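Local coordinates for protein CcbJ (Streptomyces caelestis, PDB 4HGZ) that probably transfers a methyl group from S-adenosyl-L-methionine to a nitrogen atom of its substrate, as an N-methyltransferase of the SAM-dependent class, at residues D49-A54 with R75-L80; V66-G72 with V85-E91; T165-L171 with Y265-R271. One frame throughout, in Å; residues are numbered along the deposited sequence.

The three contacts belong to one SAM-dependent methyltransferase fold, and two of them lie in its mixed seven-stranded sheet. Contact 2 pairs the parallel strands 66-69 and 87-91, while contact 3 pairs strand 164-171 with the antiparallel strand 265-272; their centres are about 15 Å apart, with strand 130-135 in between. Contact 1 joins helices 50-61 and 77-82, its centre about 11 Å from that of contact 2 and 15 Å from that of contact 3. Along the chain contacts 1 and 2 interlock, their segments alternating, and contact 3 follows. Arg75 and Glu91, which contact S-adenosyl-L-homocysteine when it is bound (it is absent from this chain), place contacts 1 and 2 at the cofactor site.

Contact 1: D49-A54 with R75-L80; sequences DGREAA and RVAFPL
Arg75 runs out straight through its first two torsions (chi1 -179°) and turns at chi3, which carries the guanidinium across to Asp49. The aspartate has its CG tucked between its own backbone N and carbonyl carbon, turning the carboxylate to receive it. The salt bridge runs from Arg75 NH1 to Asp49 OD1 at 2.9 Å, with the hydrogen bond bent to 144° at the proton. Carboxylate and guanidinium planes are only 17° apart, yet a single nitrogen makes the bond. Asp49 OD2 has a weak hydrogen bond to Gln169 NE2, so Arg75 is the firmer of these two partners; as Arg75 belongs to the S-adenosyl-L-homocysteine site, Asp49 probably acts as a second-shell residue that steadies it.

Asp49 occupies the N-cap position of helix 50-61, although its side chain makes no capping bond. One turn on, two alanines of this helix pack on Val76, Pro79 and Leu80. Ala54 CB lies 3.6 Å from Pro79 CB and 4.0 Å from Leu80 CG, while Ala53 CB touches Val76 CG1 at 3.7 Å. Gly50 keeps its backbone close to this neighbour, its CA 4.7 Å from Val76 CA. On the exposed flank, Arg51 crosses Pro79 at about a right angle: NH1 comes within 3.4 Å of Pro79 CB, and CG of the proline sits over one guanidinium face, offset toward the rim. A salt bridge from Arg51 NH1 to Asp82 ties the same group to the far end of helix 77-82. Val76 and Leu80 rest on strand 66-69 and Leu80 also on strand 87-91, while helix 50-61 reaches on over strand 164-171; Phe78 packs against helix 94-106.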
loop_
_atom_site.group_PDB
_atom_site.type_symbol
_atom_site.label_atom_id
_atom_site.label_comp_id
_atom_site.label_asym_id
_atom_site.label_seq_id
_atom_site.Cartn_x
_atom_site.Cartn_y
_atom_site.Cartn_z
ATOM N N ASP C 49 -19.317 -13.355 20.053
ATOM C CA ASP C 49 -19.174 -12.932 21.433
ATOM C C ASP C 49 -20.496 -12.708 22.168
ATOM O O ASP C 49 -20.546 -11.958 23.156
ATOM C CB ASP C 49 -18.280 -11.691 21.524
ATOM C CG ASP C 49 -18.916 -10.462 20.916
ATOM O OD1 ASP C 49 -20.027 -10.576 20.356
ATOM O OD2 ASP C 49 -18.297 -9.377 21.003
ATOM N N GLY C 50 -21.561 -13.358 21.696
ATOM C CA GLY C 50 -22.841 -13.270 22.384
ATOM C C GLY C 50 -22.622 -13.473 23.874
ATOM O O GLY C 50 -22.958 -12.612 24.694
ATOM N N ARG C 51 -22.030 -14.612 24.223
ATOM C CA ARG C 51 -21.759 -14.932 25.618
ATOM C C ARG C 51 -21.058 -13.801 26.355
ATOM O O ARG C 51 -21.449 -13.432 27.457
ATOM C CB ARG C 51 -20.903 -16.187 25.715
ATOM C CG ARG C 51 -21.648 -17.460 25.447
ATOM C CD ARG C 51 -22.757 -17.609 26.445
ATOM N NE ARG C 51 -23.577 -18.770 26.122
ATOM C CZ ARG C 51 -24.793 -18.995 26.611
ATOM N NH1 ARG C 51 -25.351 -18.136 27.461
ATOM N NH2 ARG C 51 -25.448 -20.087 26.247
ATOM N N GLU C 52 -20.002 -13.259 25.759
ATOM C CA GLU C 52 -19.198 -12.265 26.468
ATOM C C GLU C 52 -19.960 -10.962 26.655
ATOM O O GLU C 52 -19.882 -10.339 27.716
ATOM C CB GLU C 52 -17.854 -12.031 25.772
ATOM C CG GLU C 52 -16.899 -13.236 25.848
ATOM C CD GLU C 52 -17.438 -14.445 25.108
ATOM O OE1 GLU C 52 -18.366 -14.268 24.282
ATOM O OE2 GLU C 52 -16.944 -15.569 25.352
ATOM N N ALA C 53 -20.702 -10.559 25.625
ATOM C CA ALA C 53 -21.554 -9.389 25.735
ATOM C C ALA C 53 -22.505 -9.575 26.904
ATOM O O ALA C 53 -22.706 -8.658 27.709
ATOM C CB ALA C 53 -22.337 -9.171 24.456
ATOM N N ALA C 54 -23.093 -10.765 26.995
ATOM C CA ALA C 54 -24.080 -11.023 28.036
ATOM C C ALA C 54 -23.445 -10.817 29.411
ATOM O O ALA C 54 -23.931 -10.035 30.236
ATOM C CB ALA C 54 -24.663 -12.433 27.900
ATOM N N ARG C 75 -29.158 -12.920 19.737
ATOM C CA ARG C 75 -27.771 -13.356 19.863
ATOM C C ARG C 75 -27.200 -13.049 21.245
ATOM O O ARG C 75 -26.501 -13.873 21.835
ATOM C CB ARG C 75 -26.908 -12.713 18.787
ATOM C CG ARG C 75 -25.480 -13.142 18.838
ATOM C CD ARG C 75 -24.650 -12.457 17.766
ATOM N NE ARG C 75 -24.571 -11.007 17.943
ATOM C CZ ARG C 75 -23.647 -10.389 18.675
ATOM N NH1 ARG C 75 -22.725 -11.095 19.319
ATOM N NH2 ARG C 75 -23.645 -9.063 18.760
ATOM N N VAL C 76 -27.504 -11.863 21.757
ATOM C CA VAL C 76 -27.082 -11.468 23.092
ATOM C C VAL C 76 -28.181 -11.696 24.137
ATOM O O VAL C 76 -27.894 -11.978 25.298
ATOM C CB VAL C 76 -26.670 -9.983 23.115
ATOM C CG1 VAL C 76 -26.008 -9.627 24.438
ATOM C CG2 VAL C 76 -25.739 -9.668 21.939
ATOM N N ALA C 77 -29.437 -11.585 23.718
ATOM C CA ALA C 77 -30.576 -11.655 24.638
ATOM C C ALA C 77 -30.723 -13.018 25.317
ATOM O O ALA C 77 -30.970 -13.097 26.519
ATOM C CB ALA C 77 -31.879 -11.260 23.928
ATOM N N PHE C 78 -30.558 -14.094 24.562
ATOM C CA PHE C 78 -30.706 -15.413 25.164
ATOM C C PHE C 78 -29.579 -15.777 26.137
ATOM O O PHE C 78 -29.837 -16.297 27.227
ATOM C CB PHE C 78 -30.905 -16.483 24.089
ATOM C CG PHE C 78 -32.218 -16.367 23.387
ATOM C CD1 PHE C 78 -33.401 -16.552 24.085
ATOM C CD2 PHE C 78 -32.280 -16.043 22.048
ATOM C CE1 PHE C 78 -34.615 -16.432 23.451
ATOM C CE2 PHE C 78 -33.493 -15.920 21.413
ATOM C CZ PHE C 78 -34.660 -16.120 22.113
ATOM N N PRO C 79 -28.324 -15.525 25.746
ATOM C CA PRO C 79 -27.282 -15.657 26.752
ATOM C C PRO C 79 -27.574 -14.777 27.964
ATOM O O PRO C 79 -27.275 -15.164 29.084
ATOM C CB PRO C 79 -26.034 -15.185 26.013
ATOM C CG PRO C 79 -26.280 -15.647 24.617
ATOM C CD PRO C 79 -27.765 -15.448 24.386
ATOM N N LEU C 80 -28.163 -13.605 27.755
ATOM C CA LEU C 80 -28.560 -12.800 28.903
ATOM C C LEU C 80 -29.569 -13.554 29.755
ATOM O O LEU C 80 -29.496 -13.554 30.985
ATOM C CB LEU C 80 -29.131 -11.454 28.471
ATOM C CG LEU C 80 -28.070 -10.347 28.440
ATOM C CD1 LEU C 80 -28.590 -9.083 27.767
ATOM C CD2 LEU C 80 -27.566 -10.038 29.858
#

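Contact 2: V66-G72 with V85-E91; sequences VLELGVG and VEVHGVE
Val66 and Val87 start the parallel pairing of a beta-alpha-beta unit, strand 66-69, helix 77-82 and strand 87-91, in the half that carries the cofactor site in Rossmann-type methyltransferases, as it probably does here. The axes of the two strand segments approach to 4.7 Å, 20° from parallel, laced by backbone hydrogen bonds from Val66 N to Glu86 O onward. The tight side is the one bearing Val66 and Val87. Their CG2 atoms meet at 3.8 Å, Val85 crosses Val66 at about a right angle with CG1 on its CG2, and Leu80 and Ala77 of helix 77-82 pack on this face. Gly89 presents no side chain here, and Val71 CG1 lies 3.6 Å from its carbonyl carbon. On the other face Leu67 CD1 bridges His88 CB and Val90 CG2. The solvent side is at His88, which is partly exposed: its ring donates from NE2 to Glu86 OE2, the oxygen lying in the ring plane, while ND1 bonds to Tyr130.

Past the end of strand 66-69 the chain turns through the glycine-rich loop. Val90 O accepts both Gly70 N and Val71 N, which arrive from opposite faces of its carbonyl plane. Glu91, a cofactor-site residue, bends at chi2 (55°) to bring its carboxylate back over the loop; its OE1 takes Ser93 N, and OE2 accepts Gly72 N at 3.1 Å from above the carboxylate plane.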
loop_
_atom_site.group_PDB
_atom_site.type_symbol
_atom_site.label_atom_id
_atom_site.label_comp_id
_atom_site.label_asym_id
_atom_site.label_seq_id
_atom_site.Cartn_x
_atom_site.Cartn_y
_atom_site.Cartn_z
ATOM N N VAL C 66 -32.853 -4.973 31.486
ATOM C CA VAL C 66 -32.059 -4.238 30.519
ATOM C C VAL C 66 -32.762 -4.170 29.175
ATOM O O VAL C 66 -33.596 -5.017 28.853
ATOM C CB VAL C 66 -30.666 -4.872 30.322
ATOM C CG1 VAL C 66 -29.950 -5.003 31.658
ATOM C CG2 VAL C 66 -30.797 -6.233 29.659
ATOM N N LEU C 67 -32.406 -3.163 28.387
ATOM C CA LEU C 67 -33.007 -2.960 27.082
ATOM C C LEU C 67 -31.941 -3.112 26.009
ATOM O O LEU C 67 -30.941 -2.400 26.033
ATOM C CB LEU C 67 -33.605 -1.558 27.011
ATOM C CG LEU C 67 -34.351 -1.185 25.733
ATOM C CD1 LEU C 67 -35.756 -1.752 25.774
ATOM C CD2 LEU C 67 -34.393 0.328 25.563
ATOM N N GLU C 68 -32.138 -4.046 25.081
ATOM C CA GLU C 68 -31.243 -4.157 23.942
ATOM C C GLU C 68 -31.837 -3.481 22.706
ATOM O O GLU C 68 -32.890 -3.877 22.216
ATOM C CB GLU C 68 -30.865 -5.610 23.611
ATOM C CG GLU C 68 -29.871 -5.650 22.436
ATOM C CD GLU C 68 -29.403 -7.042 22.019
ATOM O OE1 GLU C 68 -29.917 -8.048 22.555
ATOM O OE2 GLU C 68 -28.512 -7.117 21.132
ATOM N N LEU C 69 -31.159 -2.451 22.212
ATOM C CA LEU C 69 -31.524 -1.852 20.948
ATOM C C LEU C 69 -30.954 -2.724 19.835
ATOM O O LEU C 69 -29.763 -3.004 19.823
ATOM C CB LEU C 69 -30.932 -0.457 20.846
ATOM C CG LEU C 69 -31.303 0.501 21.968
ATOM C CD1 LEU C 69 -30.801 1.895 21.648
ATOM C CD2 LEU C 69 -32.801 0.517 22.141
ATOM N N GLY C 70 -31.802 -3.165 18.913
ATOM C CA GLY C 70 -31.356 -3.984 17.787
ATOM C C GLY C 70 -31.085 -5.405 18.205
ATOM O O GLY C 70 -29.997 -5.929 17.997
ATOM N N VAL C 71 -32.093 -6.035 18.789
ATOM C CA VAL C 71 -31.932 -7.336 19.422
ATOM C C VAL C 71 -31.911 -8.495 18.423
ATOM O O VAL C 71 -31.649 -9.635 18.795
ATOM C CB VAL C 71 -33.063 -7.544 20.441
ATOM C CG1 VAL C 71 -34.401 -7.641 19.716
ATOM C CG2 VAL C 71 -32.808 -8.755 21.320
ATOM N N GLY C 72 -32.188 -8.210 17.154
ATOM C CA GLY C 72 -32.143 -9.247 16.112
ATOM C C GLY C 72 -32.867 -10.532 16.494
ATOM O O GLY C 72 -34.038 -10.504 16.865
ATOM N N VAL C 85 -31.062 -12.543 33.723
ATOM C CA VAL C 85 -31.321 -11.138 33.432
ATOM C C VAL C 85 -32.575 -10.951 32.563
ATOM O O VAL C 85 -32.719 -11.585 31.516
ATOM C CB VAL C 85 -30.131 -10.540 32.667
ATOM C CG1 VAL C 85 -30.364 -9.078 32.377
ATOM C CG2 VAL C 85 -28.856 -10.725 33.455
ATOM N N GLU C 86 -33.479 -10.076 32.988
ATOM C CA GLU C 86 -34.668 -9.773 32.184
ATOM C C GLU C 86 -34.325 -8.811 31.041
ATOM O O GLU C 86 -33.884 -7.684 31.276
ATOM C CB GLU C 86 -35.784 -9.190 33.052
ATOM C CG GLU C 86 -37.085 -8.965 32.294
ATOM C CD GLU C 86 -38.182 -8.348 33.152
ATOM O OE1 GLU C 86 -38.119 -8.446 34.393
ATOM O OE2 GLU C 86 -39.117 -7.759 32.574
ATOM N N VAL C 87 -34.532 -9.265 29.806
ATOM C CA VAL C 87 -34.177 -8.479 28.629
ATOM C C VAL C 87 -35.376 -8.072 27.770
ATOM O O VAL C 87 -36.033 -8.916 27.152
ATOM C CB VAL C 87 -33.210 -9.237 27.711
ATOM C CG1 VAL C 87 -32.869 -8.382 26.527
ATOM C CG2 VAL C 87 -31.957 -9.590 28.439
ATOM N N HIS C 88 -35.655 -6.777 27.726
ATOM C CA HIS C 88 -36.572 -6.230 26.733
ATOM C C HIS C 88 -35.764 -5.909 25.476
ATOM O O HIS C 88 -34.776 -5.168 25.536
ATOM C CB HIS C 88 -37.215 -4.961 27.279
ATOM C CG HIS C 88 -37.982 -5.186 28.543
ATOM N ND1 HIS C 88 -38.785 -4.220 29.114
ATOM C CD2 HIS C 88 -38.091 -6.282 29.330
ATOM C CE1 HIS C 88 -39.344 -4.711 30.206
ATOM N NE2 HIS C 88 -38.941 -5.961 30.358
ATOM N N GLY C 89 -36.163 -6.470 24.342
ATOM C CA GLY C 89 -35.420 -6.243 23.105
ATOM C C GLY C 89 -36.218 -5.555 22.016
ATOM O O GLY C 89 -37.272 -6.047 21.602
ATOM N N VAL C 90 -35.709 -4.419 21.548
ATOM C CA VAL C 90 -36.321 -3.694 20.448
ATOM C C VAL C 90 -35.719 -4.088 19.100
ATOM O O VAL C 90 -34.505 -4.190 18.964
ATOM C CB VAL C 90 -36.153 -2.180 20.625
ATOM C CG1 VAL C 90 -36.706 -1.446 19.412
ATOM C CG2 VAL C 90 -36.855 -1.720 21.890
ATOM N N GLU C 91 -36.579 -4.303 18.109
ATOM C CA GLU C 91 -36.148 -4.671 16.762
ATOM C C GLU C 91 -37.169 -4.204 15.719
ATOM O O GLU C 91 -38.364 -4.454 15.872
ATOM C CB GLU C 91 -35.992 -6.185 16.651
ATOM C CG GLU C 91 -35.586 -6.644 15.265
ATOM C CD GLU C 91 -34.329 -5.945 14.795
ATOM O OE1 GLU C 91 -34.291 -5.484 13.626
ATOM O OE2 GLU C 91 -33.387 -5.844 15.613
#

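Contact 3: T165-L171 with Y265-R271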
loop_
_atom_site.group_PDB
_atom_site.type_symbol
_atom_site.label_atom_id
_atom_site.label_comp_id
_atom_site.label_asym_id
_atom_site.label_seq_id
_atom_site.Cartn_x
_atom_site.Cartn_y
_atom_site.Cartn_z
ATOM N N THR C 165 -26.406 2.567 33.095
ATOM C CA THR C 165 -25.409 2.842 32.069
ATOM C C THR C 165 -25.892 2.535 30.660
ATOM O O THR C 165 -26.764 1.683 30.454
ATOM C CB THR C 165 -24.128 2.017 32.287
ATOM O OG1 THR C 165 -24.455 0.622 32.257
ATOM C CG2 THR C 165 -23.484 2.358 33.618
ATOM N N PHE C 166 -25.280 3.218 29.695
ATOM C CA PHE C 166 -25.540 3.016 28.273
ATOM C C PHE C 166 -24.283 2.447 27.631
ATOM O O PHE C 166 -23.207 3.033 27.729
ATOM C CB PHE C 166 -25.890 4.356 27.634
ATOM C CG PHE C 166 -26.067 4.302 26.145
ATOM C CD1 PHE C 166 -27.049 3.513 25.579
ATOM C CD2 PHE C 166 -25.279 5.078 25.312
ATOM C CE1 PHE C 166 -27.230 3.475 24.192
ATOM C CE2 PHE C 166 -25.456 5.051 23.931
ATOM C CZ PHE C 166 -26.437 4.240 23.370
ATOM N N VAL C 167 -24.422 1.307 26.967
ATOM C CA VAL C 167 -23.276 0.578 26.446
ATOM C C VAL C 167 -23.425 0.378 24.955
ATOM O O VAL C 167 -24.438 -0.141 24.505
ATOM C CB VAL C 167 -23.180 -0.821 27.094
ATOM C CG1 VAL C 167 -21.990 -1.586 26.529
ATOM C CG2 VAL C 167 -23.081 -0.707 28.603
ATOM N N VAL C 168 -22.416 0.781 24.191
ATOM C CA VAL C 168 -22.415 0.582 22.747
ATOM C C VAL C 168 -21.142 -0.134 22.337
ATOM O O VAL C 168 -20.111 -0.011 22.988
ATOM C CB VAL C 168 -22.446 1.924 21.954
ATOM C CG1 VAL C 168 -23.586 2.800 22.412
ATOM C CG2 VAL C 168 -21.157 2.657 22.123
ATOM N N GLN C 169 -21.222 -0.871 21.244
ATOM C CA GLN C 169 -20.076 -1.488 20.654
ATOM C C GLN C 169 -20.066 -1.080 19.205
ATOM O O GLN C 169 -20.995 -1.398 18.463
ATOM C CB GLN C 169 -20.202 -3.000 20.757
ATOM C CG GLN C 169 -19.202 -3.771 19.907
ATOM C CD GLN C 169 -19.463 -5.249 19.956
ATOM O OE1 GLN C 169 -20.566 -5.716 19.636
ATOM N NE2 GLN C 169 -18.457 -6.003 20.384
ATOM N N CYS C 170 -19.011 -0.385 18.798
ATOM C CA CYS C 170 -18.941 0.210 17.466
ATOM C C CYS C 170 -17.590 -0.014 16.815
ATOM O O CYS C 170 -16.575 -0.076 17.493
ATOM C CB CYS C 170 -19.149 1.720 17.562
ATOM S SG CYS C 170 -20.574 2.235 18.462
ATOM N N LEU C 171 -17.577 -0.092 15.490
ATOM C CA LEU C 171 -16.322 -0.147 14.757
ATOM C C LEU C 171 -15.485 1.082 15.080
ATOM O O LEU C 171 -16.010 2.176 15.267
ATOM C CB LEU C 171 -16.580 -0.248 13.254
ATOM C CG LEU C 171 -17.177 0.974 12.564
ATOM C CD1 LEU C 171 -16.061 1.864 12.056
ATOM C CD2 LEU C 171 -18.065 0.535 11.411
ATOM N N TYR C 265 -12.622 -2.654 17.108
ATOM C CA TYR C 265 -13.861 -2.169 17.715
ATOM C C TYR C 265 -13.596 -1.498 19.039
ATOM O O TYR C 265 -12.494 -1.566 19.573
ATOM C CB TYR C 265 -14.848 -3.327 17.933
ATOM C CG TYR C 265 -15.485 -3.766 16.652
ATOM C CD1 TYR C 265 -16.710 -3.237 16.248
ATOM C CD2 TYR C 265 -14.854 -4.683 15.819
ATOM C CE1 TYR C 265 -17.300 -3.627 15.057
ATOM C CE2 TYR C 265 -15.436 -5.071 14.615
ATOM C CZ TYR C 265 -16.657 -4.537 14.245
ATOM O OH TYR C 265 -17.242 -4.915 13.066
ATOM N N HIS C 266 -14.616 -0.850 19.578
ATOM C CA HIS C 266 -14.582 -0.517 20.981
ATOM C C HIS C 266 -15.924 -0.797 21.635
ATOM O O HIS C 266 -16.950 -0.896 20.971
ATOM C CB HIS C 266 -14.151 0.920 21.214
ATOM C CG HIS C 266 -15.110 1.937 20.681
ATOM N ND1 HIS C 266 -16.135 2.459 21.439
ATOM C CD2 HIS C 266 -15.174 2.556 19.479
ATOM C CE1 HIS C 266 -16.806 3.338 20.717
ATOM N NE2 HIS C 266 -16.240 3.419 19.525
ATOM N N VAL C 267 -15.879 -0.973 22.946
ATOM C CA VAL C 267 -17.058 -1.086 23.757
ATOM C C VAL C 267 -16.975 0.083 24.719
ATOM O O VAL C 267 -15.985 0.248 25.426
ATOM C CB VAL C 267 -17.057 -2.399 24.529
ATOM C CG1 VAL C 267 -18.138 -2.396 25.586
ATOM C CG2 VAL C 267 -17.226 -3.561 23.584
ATOM N N SER C 268 -18.002 0.914 24.720
ATOM C CA SER C 268 -17.991 2.116 25.527
ATOM C C SER C 268 -19.148 2.088 26.507
ATOM O O SER C 268 -20.252 1.649 26.173
ATOM C CB SER C 268 -18.084 3.355 24.633
ATOM O OG SER C 268 -17.067 3.343 23.648
ATOM N N VAL C 269 -18.880 2.557 27.718
ATOM C CA VAL C 269 -19.873 2.591 28.769
ATOM C C VAL C 269 -20.060 4.029 29.244
ATOM O O VAL C 269 -19.091 4.689 29.657
ATOM C CB VAL C 269 -19.428 1.747 29.967
ATOM C CG1 VAL C 269 -20.540 1.666 30.999
ATOM C CG2 VAL C 269 -19.014 0.380 29.512
ATOM N N TYR C 270 -21.308 4.498 29.198
ATOM C CA TYR C 270 -21.650 5.875 29.553
ATOM C C TYR C 270 -22.620 5.925 30.731
ATOM O O TYR C 270 -23.432 5.006 30.923
ATOM C CB TYR C 270 -22.305 6.573 28.360
ATOM C CG TYR C 270 -21.433 6.682 27.135
ATOM C CD1 TYR C 270 -20.570 7.757 26.966
ATOM C CD2 TYR C 270 -21.471 5.714 26.145
ATOM C CE1 TYR C 270 -19.781 7.866 25.841
ATOM C CE2 TYR C 270 -20.683 5.813 25.025
ATOM C CZ TYR C 270 -19.836 6.888 24.876
ATOM O OH TYR C 270 -19.039 6.989 23.755
ATOM N N ARG C 271 -22.531 7.008 31.505
ATOM C CA ARG C 271 -23.453 7.285 32.598
ATOM C C ARG C 271 -24.176 8.584 32.307
ATOM O O ARG C 271 -23.758 9.356 31.451
ATOM C CB ARG C 271 -22.706 7.477 33.917
ATOM C CG ARG C 271 -22.307 6.220 34.636
ATOM C CD ARG C 271 -21.710 6.572 35.998
ATOM N NE ARG C 271 -20.666 7.590 35.879
ATOM C CZ ARG C 271 -20.085 8.197 36.908
ATOM N NH1 ARG C 271 -20.449 7.906 38.150
ATOM N NH2 ARG C 271 -19.141 9.104 36.694
#
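An antiparallel ladder joins strand 164-171 to strand 265-272, with Phe166-Tyr270, Val168-Ser268 and Cys170-His266 as its hydrogen-bonded pairs. Each has two N-H to O bonds; those of Phe166 and Tyr270 are 2.8 Å both ways, between Phe166 N and Tyr270 O and between Tyr270 N and Phe166 O. On the face shared by these residues, the two aromatic side chains run side by side in the same direction and touch at Phe166 CD2 and Tyr270 CD2, 3.9 Å apart. The edge of the Tyr270 ring is turned to Phe166 O, and its hydroxyl bonds to Asp237. Farther along, His266 has CG between its backbone N and carbonyl carbon (chi1 65°), which leans the ring across toward Cys170: NE2 lies 3.9 Å from Cys170 CB, and ND1 makes a weak bond to Ser268 OG.

The ladder is where the sheet's direction changes, since strand 164-171 also runs parallel to strand 130-135; a reversed strand beside the parallel ones is usual in class I methyltransferases. On the opposite face Val167 CG1 meets Val267 CG1 at 4.0 Å and Thr165 CB meets Val269 CG1 at 3.8 Å; helix 50-61 covers Thr165, Val167 and Val269 with Phe56 and Leu60, and Phe254 touches Val267. Gln169 extends on this face too, its OE1 accepting from Phe137 N. Where strand 164-171 ends, the Tyr265 ring lies obliquely against the Cys170-Leu171 backbone, CD1 3.3 Å from Leu171 N, which is hydrogen-bonded to Asn138 OD1.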